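Local coordinates for protein FkbI (PDB 1R2J) that probably acts as an FAD-dependent acyl-ACP dehydrogenase in making the methoxymalonyl extender unit of the polyketide FK520, at residues A[9-14]-A[27-32]; A[82-87]-A[205-210]; A[280-285]-A[305-310]. All coordinates share one frame; numbering follows the deposited sequence.

Contact 1: residues A[9-14]-A[27-32]; sequences TDLVGD and RDLLVR
Arg32 meets Leu11 with a guanidinium group that is itself held by charge: NH1 forms a salt bridge with Asp36, just past the end of helix 27-35, while NH2 lies 4.3 Å from CD1 of Leu11. This second approach is an oblique touch at the margin of the contact. Most of the packing is between two leucines. Leu29 presents a single methyl, CD1, which stands 3.7 Å from CG of Leu11, with CD2 of Leu11 almost as near and CB a little further off. One branch of Leu29 thus rests against the body of Leu11 rather than against one methyl, and the CD1 branch of Leu11 is left for Arg32. Leu29 holds CG anti to its backbone nitrogen (chi1 178°), which carries CD1 across to helix 5-12.

These two helices belong to the all-helical N-terminal domain of the acyl-CoA dehydrogenase fold and are joined through helix 16-22, so the contact pairs the first and third helices of the chain at the protein surface. Their more buried residues pack onto another layer: Val12 and Leu30 both touch Leu71 of helix 69-88, and Val12 also reaches Leu67. Just past Leu11 and Val12 the first helix stops. Gly13 takes a positive phi there, while its amide still bonds to the carbonyl oxygen of Thr9 at 2.7 Å. The carbonyl oxygen of Leu11 accepts a hydrogen bond from Arg15 NH1.

Contact 2: residues A[82-87]-A[205-210]; sequences AWTVQR and AVLAGS
Leu207 reaches helix 69-88 because its CG stands anti to the carbonyl carbon (chi1 -63°) and the chain then runs on extended to CD1 (chi2 175°), while Val85 has CG1 anti to its own backbone nitrogen, which places that methyl on the side from which the leucine comes. The two side chains meet at about a right angle. The two methyls of Leu207 divide the work: CD2 packs on CG1 of Val85 at 3.9 Å, whereas CD1 settles against the helix backbone, 4.0 Å from the Val85 CA and equally far from the carbonyl oxygen of Thr84. The side chain of Thr84 adds its methyl, with CG2 4.3 Å from CD1 of Leu207. Its hydroxyl is engaged elsewhere, bonded to Met80 O within the helix and to Ser221 OG.

The leucine is presented by a type II beta turn running from Leu207 to Ser210, with Gly209 at the positive-phi position. Ser210 braces the turn by donating OG to the Leu207 carbonyl oxygen at 2.7 Å, from 27° outside the carbonyl plane; the backbone bond that closes the turn is weak. The same OG is also hydrogen-bonded to Val165 N.

This buried contact joins a helix of the N-terminal domain to the loop after strand 199-202. The side chain of Thr84 lies about 5 Å from that of Val109, a residue that binds FAD. Helix 91-100 flanks the packing, Phe97 touching Val85 and Gln93 touching Leu207, while strand 164-169 of the middle beta domain is bonded to the loop through the backbones of Val165 and Leu207.

Contact 3: residues A[280-285]-A[305-310]; sequences RVCEYA and HVAAER
Helices 262-287 and 297-322 run in roughly opposite directions past one another here, with Val281 nearest Val306 and Cys282 nearest Ala307, each pair 7.8 Å apart between CA atoms. They are consecutive helices of the C-terminal domain, whose core in acyl-CoA dehydrogenases is a four-helix bundle, and the contact is a layer of small apolar side chains between them.

Val306 contributes one branch, CG2, which rests against both methyls of Val281. It lies 3.7 Å from CG2 of Val281 and 3.2 Å from CG1. The second spacing is tighter than normal van der Waals contact, and its exact value should be treated as doubtful, although the meeting of the two valines is clear. Each of the two closest methyls, CG1 of Val281 and CG2 of Val306, sits between the backbone nitrogen and carbonyl carbon of its own residue; chi1 of Val281 is 67°. The second pair is looser, with SG of Cys282 4.4 Å from CB of Ala307. Neither pair involves a polar bond, so the helices are joined at this level by apolar packing.

The sulfur-bearing residue also faces a third helix: Cys282 touches Ala230, Trp231 and Val234 of helix 219-248, so that it packs where three helices meet. Val281, less buried, extends its contacts along helix 297-322 to Leu302 and Ala303. On helix 262-287 the charged residues pair with each other one turn apart. Arg280 grips Glu283 side-on with two nitrogens, both carboxylate oxygens lying close to the guanidinium plane. Its NE donates to Glu283 OE2 at 3.0 Å, from above the carboxylate plane, and its NH2 meets Glu283 OE1 at 2.9 Å on the syn side of that oxygen, 24° out of the carboxylate plane, with an N-H...O angle of 169°.

The three contacts show how one kind of apolar packing serves different depths of a fold. Contact 1 lies at the surface and contact 3 is partly buried; both join helices within one domain, the N-terminal and the C-terminal respectively. Contact 2 is fully buried and differs in kind, bringing the loop after strand 199-202 against a helix of the N-terminal domain. That helix, 69-88, which carries one side of contact 2, also backs the helices of contact 1, although the centres of the two contacts are 29 Å apart. Charge appears only at the margin: an arginine edges contact 1, whereas the ion pair near contact 3 stays within one helix. Contact 2 alone lies close to an FAD-binding residue.

Contact 1: residues A[9-14]-A[27-32]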
# COMPACT_ATOMS: atom_id res chain seq x y z
N THR A 9 0.45 -16.88 7.31
CA THR A 9 1.79 -17.34 7.61
C THR A 9 1.94 -18.58 6.79
O THR A 9 3.04 -18.90 6.33
CB THR A 9 2.04 -17.89 9.04
OG1 THR A 9 1.31 -19.10 9.23
CG2 THR A 9 1.69 -16.85 10.07
N ASP A 10 0.88 -19.39 6.64
CA ASP A 10 1.25 -20.53 5.85
C ASP A 10 1.04 -20.55 4.36
O ASP A 10 1.61 -21.36 3.64
CB ASP A 10 0.96 -21.92 6.49
CG ASP A 10 0.86 -21.97 8.02
OD1 ASP A 10 -0.20 -22.29 8.57
OD2 ASP A 10 1.91 -21.71 8.64
N LEU A 11 0.22 -19.59 3.94
CA LEU A 11 -0.08 -19.28 2.58
C LEU A 11 1.33 -18.83 2.16
O LEU A 11 1.99 -19.48 1.36
CB LEU A 11 -1.11 -18.14 2.48
CG LEU A 11 -2.50 -18.64 2.07
CD1 LEU A 11 -2.86 -19.83 2.93
CD2 LEU A 11 -3.53 -17.54 2.21
N VAL A 12 1.83 -17.74 2.76
CA VAL A 12 3.20 -17.28 2.45
C VAL A 12 4.18 -18.43 2.69
O VAL A 12 4.99 -18.77 1.83
CB VAL A 12 3.66 -16.08 3.35
CG1 VAL A 12 5.10 -15.69 3.01
CG2 VAL A 12 2.74 -14.89 3.15
N GLY A 13 4.08 -19.00 3.89
CA GLY A 13 4.91 -20.11 4.31
C GLY A 13 6.21 -20.39 3.59
O GLY A 13 6.33 -21.39 2.88
N ASP A 14 7.19 -19.51 3.76
CA ASP A 14 8.49 -19.72 3.14
C ASP A 14 8.45 -19.77 1.61
O ASP A 14 8.68 -20.82 1.01
CB ASP A 14 9.09 -21.02 3.67
CG ASP A 14 10.45 -21.31 3.10
OD1 ASP A 14 11.40 -20.57 3.42
OD2 ASP A 14 10.57 -22.28 2.32
N ARG A 27 -0.93 -15.57 -9.09
CA ARG A 27 -2.25 -15.00 -9.38
C ARG A 27 -3.33 -15.71 -8.58
O ARG A 27 -4.24 -15.07 -8.05
CB ARG A 27 -2.56 -15.14 -10.88
CG ARG A 27 -2.20 -16.52 -11.44
CD ARG A 27 -2.72 -16.73 -12.86
NE ARG A 27 -4.15 -17.03 -12.89
CZ ARG A 27 -4.82 -17.33 -14.00
NH1 ARG A 27 -4.20 -17.38 -15.17
NH2 ARG A 27 -6.13 -17.58 -13.94
N ASP A 28 -3.23 -17.04 -8.50
CA ASP A 28 -4.19 -17.86 -7.76
C ASP A 28 -4.30 -17.50 -6.28
O ASP A 28 -5.38 -17.63 -5.69
CB ASP A 28 -3.82 -19.35 -7.87
CG ASP A 28 -4.25 -19.97 -9.18
OD1 ASP A 28 -3.95 -21.16 -9.41
OD2 ASP A 28 -4.90 -19.27 -9.99
N LEU A 29 -3.21 -17.05 -5.68
CA LEU A 29 -3.23 -16.69 -4.27
C LEU A 29 -4.01 -15.40 -4.03
O LEU A 29 -4.79 -15.29 -3.09
CB LEU A 29 -1.81 -16.51 -3.72
CG LEU A 29 -1.79 -16.07 -2.24
CD1 LEU A 29 -2.31 -17.21 -1.38
CD2 LEU A 29 -0.38 -15.69 -1.82
N LEU A 30 -3.79 -14.42 -4.90
CA LEU A 30 -4.45 -13.13 -4.78
C LEU A 30 -5.96 -13.25 -4.93
O LEU A 30 -6.71 -12.68 -4.14
CB LEU A 30 -3.86 -12.15 -5.81
CG LEU A 30 -2.34 -11.96 -5.71
CD1 LEU A 30 -1.88 -10.91 -6.71
CD2 LEU A 30 -1.97 -11.52 -4.29
N VAL A 31 -6.41 -13.99 -5.94
CA VAL A 31 -7.85 -14.18 -6.15
C VAL A 31 -8.46 -14.89 -4.94
O VAL A 31 -9.56 -14.57 -4.50
CB VAL A 31 -8.13 -14.99 -7.44
CG1 VAL A 31 -7.31 -16.26 -7.44
CG2 VAL A 31 -9.61 -15.33 -7.54
N ARG A 32 -7.72 -15.86 -4.40
CA ARG A 32 -8.14 -16.63 -3.24
C ARG A 32 -8.34 -15.71 -2.03
O ARG A 32 -9.37 -15.77 -1.35
CB ARG A 32 -7.08 -17.69 -2.93
CG ARG A 32 -7.56 -18.89 -2.12
CD ARG A 32 -7.49 -18.67 -0.63
NE ARG A 32 -7.00 -19.88 0.04
CZ ARG A 32 -7.25 -20.20 1.31
NH1 ARG A 32 -8.00 -19.40 2.06
NH2 ARG A 32 -6.76 -21.32 1.82

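Contact 2: residues A[82-87]-A[205-210]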
# COMPACT_ATOMS: atom_id res chain seq x y z
N ALA A 82 -11.15 -0.10 -2.90
CA ALA A 82 -12.44 -0.35 -2.26
C ALA A 82 -12.92 0.88 -1.51
O ALA A 82 -14.08 1.27 -1.61
CB ALA A 82 -12.32 -1.54 -1.31
N TRP A 83 -12.00 1.48 -0.74
CA TRP A 83 -12.30 2.67 0.04
C TRP A 83 -12.69 3.83 -0.88
O TRP A 83 -13.66 4.54 -0.62
CB TRP A 83 -11.07 3.07 0.87
CG TRP A 83 -11.19 4.42 1.50
CD1 TRP A 83 -10.48 5.54 1.18
CD2 TRP A 83 -12.08 4.79 2.56
NE1 TRP A 83 -10.88 6.59 1.97
CE2 TRP A 83 -11.85 6.16 2.83
CE3 TRP A 83 -13.04 4.10 3.31
CZ2 TRP A 83 -12.56 6.85 3.81
CZ3 TRP A 83 -13.74 4.79 4.28
CH2 TRP A 83 -13.50 6.15 4.53
N THR A 84 -11.92 4.02 -1.94
CA THR A 84 -12.20 5.08 -2.90
C THR A 84 -13.61 4.97 -3.48
O THR A 84 -14.32 5.97 -3.62
CB THR A 84 -11.17 5.05 -4.05
OG1 THR A 84 -9.85 5.22 -3.52
CG2 THR A 84 -11.45 6.17 -5.05
N VAL A 85 -14.03 3.75 -3.81
CA VAL A 85 -15.35 3.54 -4.39
C VAL A 85 -16.46 3.71 -3.37
O VAL A 85 -17.53 4.23 -3.68
CB VAL A 85 -15.47 2.14 -5.04
CG1 VAL A 85 -16.85 1.95 -5.61
CG2 VAL A 85 -14.42 1.98 -6.13
N GLN A 86 -16.22 3.29 -2.13
CA GLN A 86 -17.27 3.42 -1.14
C GLN A 86 -17.29 4.82 -0.51
O GLN A 86 -18.21 5.15 0.24
CB GLN A 86 -17.11 2.32 -0.09
CG GLN A 86 -16.32 2.69 1.13
CD GLN A 86 -17.21 3.26 2.20
OE1 GLN A 86 -18.25 2.68 2.51
NE2 GLN A 86 -16.82 4.39 2.76
N ARG A 87 -16.30 5.64 -0.84
CA ARG A 87 -16.24 7.00 -0.31
C ARG A 87 -16.76 8.00 -1.35
O ARG A 87 -17.27 9.06 -1.01
CB ARG A 87 -14.80 7.37 0.07
CG ARG A 87 -14.65 8.74 0.73
CD ARG A 87 -15.38 8.80 2.07
NE ARG A 87 -15.44 10.15 2.63
CZ ARG A 87 -16.05 10.46 3.77
NH1 ARG A 87 -16.66 9.52 4.49
NH2 ARG A 87 -16.07 11.72 4.21
N ALA A 205 -19.28 4.07 -14.91
CA ALA A 205 -17.94 3.73 -14.44
C ALA A 205 -17.34 4.91 -13.68
O ALA A 205 -16.49 4.72 -12.82
CB ALA A 205 -17.05 3.37 -15.62
N VAL A 206 -17.80 6.11 -14.02
CA VAL A 206 -17.31 7.32 -13.36
C VAL A 206 -18.02 7.52 -12.03
O VAL A 206 -19.21 7.85 -11.99
CB VAL A 206 -17.53 8.55 -14.24
CG1 VAL A 206 -16.91 9.77 -13.58
CG2 VAL A 206 -16.92 8.32 -15.61
N LEU A 207 -17.29 7.33 -10.94
CA LEU A 207 -17.85 7.47 -9.60
C LEU A 207 -18.55 8.80 -9.39
O LEU A 207 -18.13 9.83 -9.92
CB LEU A 207 -16.75 7.28 -8.56
CG LEU A 207 -16.08 5.90 -8.53
CD1 LEU A 207 -14.93 5.91 -7.54
CD2 LEU A 207 -17.10 4.83 -8.16
N ALA A 208 -19.64 8.78 -8.63
CA ALA A 208 -20.40 9.99 -8.33
C ALA A 208 -19.53 10.87 -7.45
O ALA A 208 -18.71 10.38 -6.67
CB ALA A 208 -21.69 9.63 -7.61
N GLY A 209 -19.70 12.18 -7.55
CA GLY A 209 -18.87 13.06 -6.74
C GLY A 209 -17.56 13.30 -7.45
O GLY A 209 -16.64 13.90 -6.89
N SER A 210 -17.47 12.83 -8.69
CA SER A 210 -16.28 13.03 -9.51
C SER A 210 -16.27 14.46 -10.03
O SER A 210 -15.75 14.73 -11.12
CB SER A 210 -16.27 12.07 -10.71
OG SER A 210 -15.70 10.82 -10.38

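Contact 3: residues A[280-285]-A[305-310]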
# COMPACT_ATOMS: atom_id res chain seq x y z
N ARG A 280 2.12 2.19 18.12
CA ARG A 280 1.35 3.15 18.90
C ARG A 280 0.72 4.21 18.01
O ARG A 280 -0.47 4.50 18.11
CB ARG A 280 2.23 3.83 19.94
CG ARG A 280 2.89 2.90 20.97
CD ARG A 280 1.87 2.17 21.82
NE ARG A 280 1.45 0.91 21.22
CZ ARG A 280 2.16 -0.22 21.26
NH1 ARG A 280 3.34 -0.26 21.87
NH2 ARG A 280 1.67 -1.31 20.70
N VAL A 281 1.52 4.78 17.11
CA VAL A 281 1.02 5.83 16.23
C VAL A 281 -0.03 5.28 15.26
O VAL A 281 -0.99 5.98 14.91
CB VAL A 281 2.20 6.51 15.48
CG1 VAL A 281 2.85 5.55 14.50
CG2 VAL A 281 1.71 7.76 14.77
N CYS A 282 0.14 4.03 14.83
CA CYS A 282 -0.81 3.41 13.91
C CYS A 282 -2.14 3.15 14.61
O CYS A 282 -3.21 3.33 14.03
CB CYS A 282 -0.26 2.10 13.36
SG CYS A 282 1.14 2.31 12.25
N GLU A 283 -2.05 2.74 15.87
CA GLU A 283 -3.23 2.46 16.68
C GLU A 283 -4.03 3.74 16.91
O GLU A 283 -5.26 3.74 16.82
CB GLU A 283 -2.80 1.87 18.03
CG GLU A 283 -2.24 0.45 17.92
CD GLU A 283 -1.41 0.07 19.13
OE1 GLU A 283 -0.81 -1.02 19.13
OE2 GLU A 283 -1.36 0.87 20.08
N TYR A 284 -3.33 4.83 17.21
CA TYR A 284 -3.96 6.12 17.45
C TYR A 284 -4.71 6.60 16.20
O TYR A 284 -5.86 7.06 16.29
CB TYR A 284 -2.88 7.15 17.82
CG TYR A 284 -3.41 8.52 18.15
CD1 TYR A 284 -3.94 8.81 19.41
CD2 TYR A 284 -3.35 9.55 17.22
CE1 TYR A 284 -4.40 10.09 19.73
CE2 TYR A 284 -3.80 10.83 17.52
CZ TYR A 284 -4.32 11.10 18.77
OH TYR A 284 -4.75 12.37 19.07
N ALA A 285 -4.07 6.49 15.05
CA ALA A 285 -4.70 6.92 13.81
C ALA A 285 -5.90 6.03 13.48
O ALA A 285 -6.92 6.51 12.98
CB ALA A 285 -3.70 6.88 12.66
N HIS A 305 4.22 8.50 8.09
CA HIS A 305 5.53 9.14 8.15
C HIS A 305 6.49 8.48 9.14
O HIS A 305 7.59 8.06 8.77
CB HIS A 305 5.35 10.63 8.49
CG HIS A 305 6.64 11.40 8.54
ND1 HIS A 305 7.51 11.46 7.47
CD2 HIS A 305 7.19 12.16 9.52
CE1 HIS A 305 8.54 12.23 7.79
NE2 HIS A 305 8.37 12.66 9.03
N VAL A 306 6.07 8.40 10.40
CA VAL A 306 6.90 7.80 11.44
C VAL A 306 7.17 6.31 11.22
O VAL A 306 8.31 5.87 11.36
CB VAL A 306 6.26 7.98 12.83
CG1 VAL A 306 6.22 9.46 13.19
CG2 VAL A 306 4.87 7.42 12.83
N ALA A 307 6.14 5.55 10.89
CA ALA A 307 6.30 4.11 10.68
C ALA A 307 7.27 3.86 9.53
O ALA A 307 8.10 2.96 9.60
CB ALA A 307 4.95 3.45 10.39
N ALA A 308 7.18 4.67 8.49
CA ALA A 308 8.06 4.51 7.34
C ALA A 308 9.51 4.85 7.68
O ALA A 308 10.42 4.06 7.41
CB ALA A 308 7.57 5.37 6.18
N GLU A 309 9.73 6.02 8.28
CA GLU A 309 11.09 6.42 8.65
C GLU A 309 11.69 5.45 9.65
O GLU A 309 12.86 5.08 9.54
CB GLU A 309 11.11 7.86 9.20
CG GLU A 309 10.92 8.95 8.13
CD GLU A 309 11.59 10.28 8.46
OE1 GLU A 309 12.00 10.99 7.51
OE2 GLU A 309 11.71 10.63 9.65
N ARG A 310 10.90 5.02 10.64
CA ARG A 310 11.38 4.07 11.64
C ARG A 310 11.64 2.71 11.01
O ARG A 310 12.58 2.02 11.39
CB ARG A 310 10.37 3.93 12.78
CG ARG A 310 10.11 5.22 13.59
CD ARG A 310 11.41 5.89 14.04
NE ARG A 310 12.24 5.01 14.86
CZ ARG A 310 13.57 5.05 14.90
NH1 ARG A 310 14.23 5.95 14.16
NH2 ARG A 310 14.25 4.21 15.68